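Local coordinates for protein 2,3-dihydroxybenzoate-AMP ligase (Bacillus subtilis, PDB 1MDB) that belongs to the ANL superfamily of AMP-binding enzymes and is modelled with adenosine monophosphate and 2,3-dihydroxy-benzoic acid bound, at residues 236-240 with 241-245. Residues are numbered along the deposited sequence; the frame is centred on the assembly and turned at random.
Sequences YPLSS and PGVLG. With DBH (2,3-dihydroxy-benzoic acid), chain E.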
# COMPACT_ATOMS: atom_id res chain seq x y z
N TYR A 236 -2.09 1.39 -1.30
CA TYR A 236 -3.24 0.50 -1.12
C TYR A 236 -4.38 1.20 -0.34
O TYR A 236 -5.47 1.41 -0.89
CB TYR A 236 -2.73 -0.78 -0.43
CG TYR A 236 -3.76 -1.83 -0.03
CD1 TYR A 236 -3.44 -2.76 0.96
CD2 TYR A 236 -5.02 -1.90 -0.62
CE1 TYR A 236 -4.33 -3.74 1.35
CE2 TYR A 236 -5.95 -2.89 -0.22
CZ TYR A 236 -5.58 -3.80 0.77
OH TYR A 236 -6.45 -4.78 1.20
N PRO A 237 -4.14 1.58 0.93
CA PRO A 237 -5.22 2.25 1.68
C PRO A 237 -5.47 3.71 1.26
O PRO A 237 -6.37 4.37 1.80
CB PRO A 237 -4.76 2.12 3.13
CG PRO A 237 -3.25 2.17 2.99
CD PRO A 237 -3.01 1.25 1.81
N LEU A 238 -4.69 4.21 0.31
CA LEU A 238 -4.89 5.58 -0.17
C LEU A 238 -5.68 5.64 -1.46
O LEU A 238 -6.42 6.60 -1.69
CB LEU A 238 -3.55 6.27 -0.43
CG LEU A 238 -3.61 7.74 -0.90
CD1 LEU A 238 -3.91 8.64 0.31
CD2 LEU A 238 -2.27 8.17 -1.51
N SER A 239 -5.55 4.61 -2.31
CA SER A 239 -6.19 4.64 -3.62
C SER A 239 -6.77 3.35 -4.22
O SER A 239 -7.25 3.38 -5.36
CB SER A 239 -5.18 5.18 -4.63
OG SER A 239 -4.17 4.20 -4.86
N SER A 240 -6.76 2.24 -3.50
CA SER A 240 -7.27 1.00 -4.08
C SER A 240 -8.42 0.32 -3.35
O SER A 240 -8.28 -0.83 -2.91
CB SER A 240 -6.13 0.00 -4.25
OG SER A 240 -5.05 0.56 -4.98
N PRO A 241 -9.58 0.99 -3.20
CA PRO A 241 -9.89 2.36 -3.65
C PRO A 241 -9.34 3.40 -2.68
O PRO A 241 -9.11 4.55 -3.04
CB PRO A 241 -11.42 2.35 -3.71
CG PRO A 241 -11.78 1.42 -2.59
CD PRO A 241 -10.81 0.29 -2.79
N GLY A 242 -9.14 2.98 -1.43
CA GLY A 242 -8.58 3.86 -0.42
C GLY A 242 -9.41 5.04 0.05
O GLY A 242 -10.59 5.19 -0.30
N VAL A 243 -8.79 5.89 0.86
CA VAL A 243 -9.46 7.07 1.39
C VAL A 243 -9.76 8.06 0.26
O VAL A 243 -10.82 8.72 0.26
CB VAL A 243 -8.60 7.75 2.49
CG1 VAL A 243 -8.46 6.81 3.69
CG2 VAL A 243 -7.21 8.09 1.96
N LEU A 244 -8.86 8.17 -0.70
CA LEU A 244 -9.05 9.07 -1.82
C LEU A 244 -10.12 8.55 -2.78
O LEU A 244 -10.85 9.34 -3.39
CB LEU A 244 -7.73 9.30 -2.57
CG LEU A 244 -6.62 9.94 -1.71
CD1 LEU A 244 -5.47 10.35 -2.62
CD2 LEU A 244 -7.16 11.18 -0.96
N GLY A 245 -10.20 7.24 -2.94
CA GLY A 245 -11.23 6.69 -3.81
C GLY A 245 -12.59 6.97 -3.20
O GLY A 245 -13.54 7.31 -3.90
C21 DBH E . 1.07 -2.71 -2.58
O9 DBH E . 1.59 -3.73 -1.88
C18 DBH E . -0.37 -2.62 -2.92
C15 DBH E . -1.28 -3.61 -2.45
C12 DBH E . -2.64 -3.55 -2.79
C3 DBH E . -0.85 -1.55 -3.75
O3 DBH E . -0.00 -0.54 -4.24
C6 DBH E . -2.22 -1.50 -4.08
C9 DBH E . -3.11 -2.49 -3.61
O6 DBH E . -2.68 -0.48 -4.88
O HOH W 1 -8.38 0.19 0.14
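A cis-proline turn between two short helices, on the wall of the 2,3-dihydroxy-benzoic acid pocket, brings the Pro237 carbonyl and Leu238 against Val243 and Leu244. The peptide bond from Ser240 to Pro241 is cis, and Gly242 follows with a positive phi of 68°, a conformation that favours glycine, its CA only 3.2 Å from Pro237 O. Two backbone hydrogen bonds span the turn. Val243 N donates to Pro237 O at 3.0 Å, and Leu244 N to Leu238 O at 3.1 Å; both are bent, with angles near 150° at the hydrogen. A water accepts from Gly242 N and donates weakly to Ser240 O, which also receives Gln304 NE2. Leu238, with CG anti to its backbone N (chi1 -178°), directs its branched end to the second helix: CD1 lies 3.7 Å from Val243 CG2 and 3.6 Å from Leu244 CG, while Leu244 CD1 rests against Leu238 CG. The pocket side is formed by Tyr236 and Ser240. Ligand atom C12 lies 3.4 Å from Tyr236 CG, over one ring face and displaced toward its rim, and Tyr236 OH is hydrogen-bonded to Leu278 O. Ser240 OG shares a short hydrogen bond of 2.6 Å with ligand O6, in which either hydroxyl could be the donor; Asn235 ND2 gives the ligand another polar partner. The same ten residues thus line the pocket through Tyr236 and Ser240 and pack the two helices together through Leu238, Val243 and Leu244. Around this buried turn, helix 86-98 covers Leu238, Val243 and Leu244 through Phe88, Phe89 and Ile92, helix 204-218 packs on Leu238, Ser239 and Pro241, and strand 302-306 brings Gln304 against Tyr236 and Pro241.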